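PDB 4QYT: glutathione-independent glyoxalase DJ-1 from Schizosaccharomyces pombe, which converts methylglyoxal to D-lactate in a single step without glutathione and helps protect the cell against reactive oxygen species. Local coordinates for residues Ile34-Arg45 with Tyr56-Ile64; Trp24-Ile32 with Lys183-Leu191. All blocks are in the same frame, centred on the assembly; numbering follows the deposited sequence. Where two conformers were deposited one is given.

Interaction 1: Ile34-Arg45 with Tyr56-Ile64; sequences IDSVYVGENKDR and YANRSYKEI. With EDO (1,2-ethanediol), chain E.
Ser36 and Asn58 clasp each other where the parallel pairing of strands 34-39 and 59-60 begins. The amide oxygen OD1 of Asn58 takes the backbone N-H of Ser36 at 2.9 Å, nearly straight at 169°, while Ser36 OG accepts from Asn58 N at 2.8 Å. Ser36 OG sits between its own backbone N and carbonyl carbon (chi1 56°), which turns it toward Asn58; small and polar, the serine can accept there and still bond O2 of an ethanediol, probably from the crystallisation liquor. From this pair of bonds the strands run on through Arg59 N to Ser36 O, Tyr38 N to Arg59 O (2.8 Å) and Tyr61 N to Tyr38 O (2.9 Å).

Side chains pack along the pairing. Val39 CG2 lies over one face of the Tyr61 ring, 4.2 Å from its centroid, a CH-pi contact suited to a branched side chain. Tyr38 CB meets Ala57 CB at 3.6 Å, where a methyl group fits closely. Arg45 grips the other segment twice: its carbonyl accepts from Ala57 N, and its NE gives a 2.9 Å bond to Ala57 O, which lies in the guanidinium plane.

Farther out, Glu63 OE1 forms a salt bridge with Arg59 NE and its OE2 accepts from Ser60 N. Tyr38 OH accepts from Asn42 N and also bonds Asp13. This is the outermost parallel pair of the central sheet in the DJ-1/PfpI alpha/beta fold: strand 34-39 lies between strands 59-60 and 7-12, with helix 17-29 packed on Ile34 and Ser36, while Tyr56 pairs with a strand of the second subunit.

Interaction 2: Trp24-Ile32 with Lys183-Leu191; sequences WGIFKRAEI and KYNAVYKSL
The axes of helices 24-29 and 183-190 approach to 10.2 Å, with 127° between their N-to-C directions, and the backbones are nearest at Ala30 and Val187, whose CA atoms are 6.3 Å apart. Small Ala30 lets the branched Val187 come close: CG2 rests 3.9 Å from Ala30 CA, while CG1 faces Ile26. Lys183 reaches the end of helix 24-29, its chain bent at chi2 and chi3 to bring NZ within 2.9 Å of Ala30 O, from above the carbonyl plane. A long, flexible amine suits this place: the Schellman motif at Glu31 serves the carbonyls of Phe27 and Lys28, whereas Ala30 O takes Lys183 and Arg29 O a water that also bonds Lys183 NZ.

Arg29 runs extended from CG to NE, laying CD against Leu191 CD2 at 3.6 Å. Its NH1 turns back to Gly25 O (3.0 Å), its NE reaches Ser190 O through a water, and its NH2 forms a salt bridge with Asp16 of the second subunit. A leucine here would probably leave Asp16 of the second subunit without its charged mate and Ser190 O without that water link. Ser190 O also bonds His133 of the second subunit, a residue inferred to be catalytic.

The packing seats the C-terminal helix 181-190 against helix 17-29 on the outside of the alpha/beta fold, beside the subunit interface. Helix 167-178 adds Leu175 against Ala30 and Ile32, while Phe27 and Trp24 turn to strands 7-12 and 34-39.

Interaction 1 and interaction 2 have centres 24 Å apart, yet they meet through Trp24. Its indole rim, on helix 17-29, packs on the start of interaction 1: CH2 lies 3.4 Å from Asn58 OD1, and CZ3 lies 3.7 Å from Ser36 N, so the helix backs the Ser36-Asn58 pair. Glu19, inferred to be an active-site residue, belongs to the same helix. The side chain of Ile34 is about 12 Å from that of Glu19, and the side chain of Ile26 is about 11 Å from that of Glu19. Interaction 1 reaches the second subunit through Tyr56, interaction 2 through both of its segments, tying strand 54-56 and the C-terminal helix to the dimer.

Interaction 1: Ile34-Arg45 with Tyr56-Ile64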
loop_
_atom_site.group_PDB
_atom_site.type_symbol
_atom_site.label_atom_id
_atom_site.label_comp_id
_atom_site.label_asym_id
_atom_site.label_seq_id
_atom_site.Cartn_x
_atom_site.Cartn_y
_atom_site.Cartn_z
ATOM N N ILE A 34 -7.085 9.408 -11.753
ATOM C CA ILE A 34 -7.095 7.958 -11.621
ATOM C C ILE A 34 -8.416 7.527 -11.020
ATOM O O ILE A 34 -8.859 8.116 -10.027
ATOM C CB ILE A 34 -5.872 7.440 -10.818
ATOM C CG1 ILE A 34 -5.831 5.922 -10.784
ATOM C CG2 ILE A 34 -5.783 8.042 -9.416
ATOM C CD1 ILE A 34 -4.489 5.372 -10.347
ATOM N N ASP A 35 -9.014 6.500 -11.634
ATOM C CA ASP A 35 -10.222 5.866 -11.123
ATOM C C ASP A 35 -9.902 4.419 -10.775
ATOM O O ASP A 35 -9.191 3.767 -11.529
ATOM C CB ASP A 35 -11.344 5.802 -12.182
ATOM C CG ASP A 35 -11.957 7.129 -12.568
ATOM O OD1 ASP A 35 -11.962 8.056 -11.734
ATOM O OD2 ASP A 35 -12.473 7.202 -13.693
ATOM N N SER A 36 -10.533 3.906 -9.725
ATOM C CA SER A 36 -10.579 2.468 -9.510
ATOM C C SER A 36 -11.831 1.935 -10.166
ATOM O O SER A 36 -12.919 2.508 -10.039
ATOM C CB SER A 36 -10.536 2.126 -8.023
ATOM O OG SER A 36 -11.585 2.783 -7.328
ATOM N N VAL A 37 -11.650 0.848 -10.915
ATOM C CA VAL A 37 -12.720 0.249 -11.724
ATOM C C VAL A 37 -12.867 -1.205 -11.330
ATOM O O VAL A 37 -11.966 -2.027 -11.564
ATOM C CB VAL A 37 -12.440 0.419 -13.230
ATOM C CG1 VAL A 37 -13.522 -0.258 -14.037
ATOM C CG2 VAL A 37 -12.312 1.902 -13.619
ATOM N N TYR A 38 -14.005 -1.506 -10.691
ATOM C CA TYR A 38 -14.272 -2.799 -10.079
ATOM C C TYR A 38 -14.879 -3.762 -11.084
ATOM O O TYR A 38 -15.847 -3.432 -11.793
ATOM C CB TYR A 38 -15.229 -2.576 -8.906
ATOM C CG TYR A 38 -15.832 -3.815 -8.286
ATOM C CD1 TYR A 38 -15.030 -4.771 -7.651
ATOM C CD2 TYR A 38 -17.198 -3.990 -8.237
ATOM C CE1 TYR A 38 -15.590 -5.862 -6.974
ATOM C CE2 TYR A 38 -17.748 -5.083 -7.594
ATOM C CZ TYR A 38 -16.956 -6.005 -6.927
ATOM O OH TYR A 38 -17.578 -7.078 -6.330
ATOM N N VAL A 39 -14.370 -4.989 -11.044
ATOM C CA VAL A 39 -14.902 -6.104 -11.769
ATOM C C VAL A 39 -15.363 -7.117 -10.723
ATOM O O VAL A 39 -14.567 -7.766 -10.059
ATOM C CB VAL A 39 -13.827 -6.733 -12.664
ATOM C CG1 VAL A 39 -14.336 -7.985 -13.377
ATOM C CG2 VAL A 39 -13.300 -5.711 -13.650
ATOM N N GLY A 40 -16.680 -7.281 -10.597
ATOM C CA GLY A 40 -17.211 -8.196 -9.602
ATOM C C GLY A 40 -18.714 -8.136 -9.477
ATOM O O GLY A 40 -19.367 -7.396 -10.214
ATOM N N GLU A 41 -19.231 -8.828 -8.467
ATOM C CA GLU A 41 -20.667 -9.009 -8.281
ATOM C C GLU A 41 -21.301 -7.941 -7.404
ATOM O O GLU A 41 -22.521 -7.847 -7.374
ATOM C CB GLU A 41 -20.989 -10.418 -7.752
ATOM C CG GLU A 41 -20.649 -11.499 -8.761
ATOM C CD GLU A 41 -21.229 -11.203 -10.137
ATOM O OE1 GLU A 41 -22.457 -10.958 -10.221
ATOM O OE2 GLU A 41 -20.463 -11.201 -11.131
ATOM N N ASN A 42 -20.522 -7.296 -6.545
ATOM C CA ASN A 42 -21.100 -6.400 -5.572
ATOM C C ASN A 42 -21.727 -5.166 -6.246
ATOM O O ASN A 42 -21.037 -4.274 -6.720
ATOM C CB ASN A 42 -20.047 -5.998 -4.520
ATOM C CG ASN A 42 -20.660 -5.205 -3.388
ATOM O OD1 ASN A 42 -20.973 -4.021 -3.543
ATOM N ND2 ASN A 42 -20.990 -5.894 -2.309
ATOM N N LYS A 43 -23.002 -4.937 -5.981
ATOM C CA LYS A 43 -23.712 -3.865 -6.670
ATOM C C LYS A 43 -23.431 -2.467 -6.123
ATOM O O LYS A 43 -23.819 -1.472 -6.718
ATOM C CB LYS A 43 -25.210 -4.138 -6.636
ATOM C CG LYS A 43 -25.596 -5.421 -7.356
ATOM C CD LYS A 43 -25.008 -5.499 -8.762
ATOM C CE LYS A 43 -25.382 -6.801 -9.469
ATOM N NZ LYS A 43 -25.864 -6.603 -10.869
ATOM N N ASP A 44 -22.771 -2.404 -4.976
ATOM C CA ASP A 44 -22.497 -1.138 -4.302
ATOM C C ASP A 44 -21.045 -0.692 -4.499
ATOM O O ASP A 44 -20.620 0.290 -3.908
ATOM C CB ASP A 44 -22.812 -1.257 -2.801
ATOM C CG ASP A 44 -24.259 -1.592 -2.540
ATOM O OD1 ASP A 44 -25.120 -1.073 -3.290
ATOM O OD2 ASP A 44 -24.503 -2.543 -1.771
ATOM N N ARG A 45 -20.315 -1.491 -5.274
ATOM C CA ARG A 45 -18.895 -1.287 -5.549
ATOM C C ARG A 45 -18.062 -1.414 -4.298
ATOM O O ARG A 45 -17.047 -0.733 -4.149
ATOM C CB ARG A 45 -18.643 0.069 -6.188
ATOM C CG ARG A 45 -19.525 0.327 -7.396
ATOM C CD ARG A 45 -19.122 1.621 -8.063
ATOM N NE ARG A 45 -18.994 2.703 -7.091
ATOM C CZ ARG A 45 -20.008 3.447 -6.685
ATOM N NH1 ARG A 45 -21.222 3.163 -7.105
ATOM N NH2 ARG A 45 -19.825 4.381 -5.767
ATOM N N TYR A 56 -14.509 0.986 -1.177
ATOM C CA TYR A 56 -15.365 1.345 -2.340
ATOM C C TYR A 56 -14.547 1.695 -3.547
ATOM O O TYR A 56 -13.689 2.560 -3.531
ATOM C CB TYR A 56 -16.255 2.557 -2.065
ATOM C CG TYR A 56 -17.391 2.246 -1.147
ATOM C CD1 TYR A 56 -18.522 1.576 -1.600
ATOM C CD2 TYR A 56 -17.336 2.623 0.183
ATOM C CE1 TYR A 56 -19.535 1.264 -0.719
ATOM C CE2 TYR A 56 -18.392 2.400 1.033
ATOM C CZ TYR A 56 -19.486 1.714 0.584
ATOM O OH TYR A 56 -20.483 1.354 1.453
ATOM N N ALA A 57 -14.845 1.015 -4.633
ATOM C CA ALA A 57 -14.262 1.423 -5.893
ATOM C C ALA A 57 -15.015 2.633 -6.409
ATOM O O ALA A 57 -16.203 2.813 -6.150
ATOM C CB ALA A 57 -14.310 0.303 -6.887
ATOM N N ASN A 58 -14.353 3.427 -7.246
ATOM C CA ASN A 58 -15.025 4.580 -7.846
ATOM C C ASN A 58 -16.106 4.221 -8.848
ATOM O O ASN A 58 -17.096 4.933 -8.976
ATOM C CB ASN A 58 -14.002 5.456 -8.596
ATOM C CG ASN A 58 -12.936 6.066 -7.734
ATOM O OD1 ASN A 58 -11.776 5.979 -8.049
ATOM N ND2 ASN A 58 -13.318 6.644 -6.614
ATOM N N ARG A 59 -15.843 3.174 -9.623
ATOM C CA ARG A 59 -16.676 2.750 -10.744
ATOM C C ARG A 59 -16.799 1.242 -10.753
ATOM O O ARG A 59 -15.917 0.540 -10.261
ATOM C CB ARG A 59 -16.106 3.211 -12.088
ATOM C CG ARG A 59 -15.808 4.692 -12.170
ATOM C CD ARG A 59 -15.445 5.103 -13.589
ATOM N NE ARG A 59 -16.592 4.973 -14.476
ATOM C CZ ARG A 59 -16.596 5.262 -15.758
ATOM N NH1 ARG A 59 -15.472 5.440 -16.400
ATOM N NH2 ARG A 59 -17.753 5.342 -16.392
ATOM N N SER A 60 -17.864 0.762 -11.394
ATOM C CA SER A 60 -17.932 -0.593 -11.888
ATOM C C SER A 60 -17.585 -0.614 -13.367
ATOM O O SER A 60 -17.998 0.259 -14.117
ATOM C CB SER A 60 -19.345 -1.140 -11.717
ATOM O OG SER A 60 -19.483 -2.353 -12.434
ATOM N N TYR A 61 -16.909 -1.667 -13.821
ATOM C CA TYR A 61 -16.618 -1.804 -15.236
ATOM C C TYR A 61 -17.890 -1.870 -16.073
ATOM O O TYR A 61 -17.854 -1.567 -17.263
ATOM C CB TYR A 61 -15.715 -2.984 -15.556
ATOM C CG TYR A 61 -16.373 -4.326 -15.667
ATOM C CD1 TYR A 61 -17.044 -4.921 -14.628
ATOM C CD2 TYR A 61 -16.255 -5.066 -16.828
ATOM C CE1 TYR A 61 -17.583 -6.187 -14.728
ATOM C CE2 TYR A 61 -16.778 -6.342 -16.938
ATOM C CZ TYR A 61 -17.476 -6.887 -15.890
ATOM O OH TYR A 61 -17.998 -8.168 -15.986
ATOM N N LYS A 62 -19.011 -2.248 -15.466
ATOM C CA LYS A 62 -20.263 -2.347 -16.194
ATOM C C LYS A 62 -20.762 -1.001 -16.686
ATOM O O LYS A 62 -21.636 -0.920 -17.547
ATOM C CB LYS A 62 -21.317 -3.050 -15.356
ATOM C CG LYS A 62 -20.957 -4.486 -15.001
ATOM C CD LYS A 62 -22.041 -5.269 -14.286
ATOM C CE LYS A 62 -21.491 -6.630 -13.856
ATOM N NZ LYS A 62 -22.333 -7.353 -12.877
ATOM N N GLU A 63 -20.185 0.068 -16.146
ATOM C CA GLU A 63 -20.468 1.433 -16.593
ATOM C C GLU A 63 -19.886 1.756 -17.956
ATOM O O GLU A 63 -20.210 2.807 -18.542
ATOM C CB GLU A 63 -19.931 2.474 -15.617
ATOM C CG GLU A 63 -20.558 2.416 -14.243
ATOM C CD GLU A 63 -19.805 3.226 -13.224
ATOM O OE1 GLU A 63 -19.205 4.267 -13.584
ATOM O OE2 GLU A 63 -19.800 2.823 -12.034
ATOM N N ILE A 64 -18.958 0.947 -18.442
ATOM C CA ILE A 64 -18.170 1.250 -19.622
ATOM C C ILE A 64 -18.586 0.277 -20.708
ATOM O O ILE A 64 -18.432 -0.914 -20.524
ATOM C CB ILE A 64 -16.663 1.150 -19.324
ATOM C CG1 ILE A 64 -16.287 2.056 -18.145
ATOM C CG2 ILE A 64 -15.879 1.521 -20.570
ATOM C CD1 ILE A 64 -14.908 1.770 -17.567
HETATM C C1 EDO E . -11.998 4.873 -3.930
HETATM O O1 EDO E . -12.202 4.306 -2.682
HETATM C C2 EDO E . -10.755 4.487 -4.763
HETATM O O2 EDO E . -10.767 3.136 -4.919
HETATM O O HOH W 1 -18.424 -5.117 -11.651
#

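Interaction 2: Trp24-Ile32 with Lys183-Leu191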
loop_
_atom_site.group_PDB
_atom_site.type_symbol
_atom_site.label_atom_id
_atom_site.label_comp_id
_atom_site.label_asym_id
_atom_site.label_seq_id
_atom_site.Cartn_x
_atom_site.Cartn_y
_atom_site.Cartn_z
ATOM N N TRP A 24 -1.886 3.770 -6.912
ATOM C CA TRP A 24 -2.927 4.753 -6.561
ATOM C C TRP A 24 -2.303 6.014 -5.966
ATOM O O TRP A 24 -2.529 7.140 -6.419
ATOM C CB TRP A 24 -3.910 4.144 -5.552
ATOM C CG TRP A 24 -5.012 5.072 -5.173
ATOM C CD1 TRP A 24 -5.003 5.904 -4.098
ATOM C CD2 TRP A 24 -6.204 5.343 -5.887
ATOM N NE1 TRP A 24 -6.115 6.672 -4.094
ATOM C CE2 TRP A 24 -6.891 6.341 -5.164
ATOM C CE3 TRP A 24 -6.788 4.830 -7.051
ATOM C CZ2 TRP A 24 -8.132 6.831 -5.563
ATOM C CZ3 TRP A 24 -8.017 5.347 -7.443
ATOM C CH2 TRP A 24 -8.659 6.315 -6.690
ATOM N N GLY A 25 -1.487 5.824 -4.934
ATOM C CA GLY A 25 -0.911 6.944 -4.231
ATOM C C GLY A 25 0.098 7.715 -5.056
ATOM O O GLY A 25 0.243 8.933 -4.887
ATOM N N ILE A 26 0.805 7.016 -5.919
ATOM C CA ILE A 26 1.813 7.671 -6.790
ATOM C C ILE A 26 1.130 8.559 -7.818
ATOM O O ILE A 26 1.515 9.718 -7.996
ATOM C CB ILE A 26 2.742 6.607 -7.394
ATOM C CG1 ILE A 26 3.650 6.033 -6.295
ATOM C CG2 ILE A 26 3.590 7.173 -8.537
ATOM C CD1 ILE A 26 4.349 4.744 -6.675
ATOM N N PHE A 27 0.105 8.043 -8.503
ATOM C CA PHE A 27 -0.600 8.876 -9.485
ATOM C C PHE A 27 -1.360 10.013 -8.830
ATOM O O PHE A 27 -1.381 11.123 -9.391
ATOM C CB PHE A 27 -1.481 8.022 -10.397
ATOM C CG PHE A 27 -0.721 7.330 -11.476
ATOM C CD1 PHE A 27 -0.272 8.066 -12.561
ATOM C CD2 PHE A 27 -0.391 6.006 -11.431
ATOM C CE1 PHE A 27 0.497 7.487 -13.551
ATOM C CE2 PHE A 27 0.374 5.428 -12.440
ATOM C CZ PHE A 27 0.858 6.201 -13.499
ATOM N N LYS A 28 -1.938 9.797 -7.645
ATOM C CA LYS A 28 -2.582 10.904 -6.942
ATOM C C LYS A 28 -1.557 12.001 -6.611
ATOM O O LYS A 28 -1.806 13.205 -6.801
ATOM C CB LYS A 28 -3.277 10.405 -5.662
ATOM C CG LYS A 28 -4.592 9.729 -5.957
ATOM C CD LYS A 28 -5.710 10.751 -5.934
ATOM C CE LYS A 28 -7.051 10.156 -6.245
ATOM N NZ LYS A 28 -8.144 11.176 -6.137
ATOM N N ARG A 29 -0.369 11.618 -6.142
ATOM C CA ARG A 29 0.652 12.624 -5.859
ATOM C C ARG A 29 1.050 13.393 -7.109
ATOM O O ARG A 29 1.437 14.567 -7.035
ATOM C CB ARG A 29 1.870 11.965 -5.242
ATOM C CG ARG A 29 1.668 11.601 -3.763
ATOM C CD ARG A 29 2.758 10.673 -3.292
ATOM N NE ARG A 29 2.732 10.395 -1.860
ATOM C CZ ARG A 29 1.853 9.605 -1.277
ATOM N NH1 ARG A 29 0.967 8.915 -1.989
ATOM N NH2 ARG A 29 1.930 9.398 0.032
ATOM N N ALA A 30 1.082 12.708 -8.243
ATOM C CA ALA A 30 1.376 13.317 -9.533
ATOM C C ALA A 30 0.293 14.206 -10.071
ATOM O O ALA A 30 0.468 14.839 -11.129
ATOM C CB ALA A 30 1.734 12.234 -10.544
ATOM N N GLU A 31 -0.849 14.238 -9.406
ATOM C CA GLU A 31 -2.033 14.970 -9.867
ATOM C C GLU A 31 -2.436 14.523 -11.274
ATOM O O GLU A 31 -2.892 15.312 -12.101
ATOM C CB GLU A 31 -1.803 16.498 -9.781
ATOM C CG GLU A 31 -1.472 16.967 -8.367
ATOM C CD GLU A 31 -1.268 18.445 -8.191
ATOM O OE1 GLU A 31 -0.689 19.046 -9.100
ATOM O OE2 GLU A 31 -1.969 19.002 -7.337
ATOM N N ILE A 32 -2.367 13.207 -11.487
ATOM C CA ILE A 32 -2.859 12.557 -12.683
ATOM C C ILE A 32 -4.154 11.861 -12.359
ATOM O O ILE A 32 -4.178 11.023 -11.440
ATOM C CB ILE A 32 -1.813 11.586 -13.235
ATOM C CG1 ILE A 32 -0.593 12.361 -13.753
ATOM C CG2 ILE A 32 -2.405 10.682 -14.295
ATOM C CD1 ILE A 32 0.587 11.520 -14.181
ATOM N N LYS A 183 8.452 16.485 -13.130
ATOM C CA LYS A 183 7.377 16.006 -12.273
ATOM C C LYS A 183 7.722 14.671 -11.649
ATOM O O LYS A 183 7.450 14.427 -10.466
ATOM C CB LYS A 183 6.091 15.862 -13.066
ATOM C CG LYS A 183 5.089 14.945 -12.387
ATOM C CD LYS A 183 4.117 15.751 -11.554
ATOM C CE LYS A 183 3.284 16.610 -12.486
ATOM N NZ LYS A 183 2.086 17.176 -11.817
ATOM N N TYR A 184 8.264 13.778 -12.460
ATOM C CA TYR A 184 8.708 12.492 -11.953
ATOM C C TYR A 184 9.639 12.670 -10.766
ATOM O O TYR A 184 9.476 12.060 -9.696
ATOM C CB TYR A 184 9.368 11.671 -13.048
ATOM C CG TYR A 184 9.864 10.346 -12.531
ATOM C CD1 TYR A 184 9.002 9.262 -12.404
ATOM C CD2 TYR A 184 11.145 10.170 -12.090
ATOM C CE1 TYR A 184 9.416 8.033 -11.894
ATOM C CE2 TYR A 184 11.552 8.982 -11.521
ATOM C CZ TYR A 184 10.692 7.897 -11.470
ATOM O OH TYR A 184 11.115 6.686 -10.932
ATOM N N ASN A 185 10.617 13.540 -10.931
ATOM C CA ASN A 185 11.635 13.681 -9.895
ATOM C C ASN A 185 11.041 14.226 -8.597
ATOM O O ASN A 185 11.431 13.830 -7.491
ATOM C CB ASN A 185 12.776 14.590 -10.367
ATOM C CG ASN A 185 13.699 13.911 -11.360
ATOM O OD1 ASN A 185 13.709 12.685 -11.521
ATOM N ND2 ASN A 185 14.504 14.725 -12.036
ATOM N N ALA A 186 10.112 15.157 -8.722
ATOM C CA ALA A 186 9.488 15.765 -7.564
ATOM C C ALA A 186 8.682 14.670 -6.846
ATOM O O ALA A 186 8.700 14.578 -5.600
ATOM C CB ALA A 186 8.563 16.878 -7.976
ATOM N N VAL A 187 7.845 13.916 -7.570
ATOM C CA VAL A 187 7.056 12.853 -6.911
ATOM C C VAL A 187 8.005 11.876 -6.251
ATOM O O VAL A 187 7.799 11.484 -5.083
ATOM C CB VAL A 187 6.110 12.164 -7.897
ATOM C CG1 VAL A 187 5.475 10.956 -7.260
ATOM C CG2 VAL A 187 5.043 13.157 -8.364
ATOM N N TYR A 188 9.001 11.420 -7.000
ATOM C CA TYR A 188 9.956 10.468 -6.475
ATOM C C TYR A 188 10.535 10.936 -5.152
ATOM O O TYR A 188 10.620 10.185 -4.161
ATOM C CB TYR A 188 11.076 10.190 -7.502
ATOM C CG TYR A 188 12.078 9.135 -7.084
ATOM C CD1 TYR A 188 13.153 9.442 -6.263
ATOM C CD2 TYR A 188 11.954 7.815 -7.540
ATOM C CE1 TYR A 188 14.021 8.451 -5.828
ATOM C CE2 TYR A 188 12.863 6.842 -7.173
ATOM C CZ TYR A 188 13.898 7.168 -6.323
ATOM O OH TYR A 188 14.808 6.206 -5.935
ATOM N N LYS A 189 11.040 12.159 -5.136
ATOM C CA LYS A 189 11.657 12.710 -3.932
ATOM C C LYS A 189 10.728 12.688 -2.730
ATOM O O LYS A 189 11.152 12.421 -1.613
ATOM C CB LYS A 189 12.155 14.134 -4.209
ATOM C CG LYS A 189 12.862 14.803 -3.049
ATOM C CD LYS A 189 13.264 16.240 -3.339
ATOM C CE LYS A 189 14.156 16.853 -2.269
ATOM N NZ LYS A 189 14.228 18.325 -2.481
ATOM N N SER A 190 9.456 12.949 -2.960
ATOM C CA SER A 190 8.461 13.000 -1.896
ATOM C C SER A 190 8.201 11.645 -1.234
ATOM O O SER A 190 7.626 11.611 -0.149
ATOM C CB SER A 190 7.133 13.578 -2.394
ATOM O OG SER A 190 6.375 12.624 -3.122
ATOM N N LEU A 191 8.598 10.547 -1.879
ATOM C CA LEU A 191 8.265 9.243 -1.373
ATOM C C LEU A 191 9.224 8.705 -0.346
ATOM O O LEU A 191 8.888 7.735 0.338
ATOM C CB LEU A 191 8.166 8.273 -2.516
ATOM C CG LEU A 191 7.166 8.606 -3.595
ATOM C CD1 LEU A 191 7.274 7.647 -4.779
ATOM C CD2 LEU A 191 5.745 8.628 -3.074
HETATM O O HOH W 2 4.630 11.734 -0.242
HETATM O O HOH W 3 2.333 16.633 -8.647
#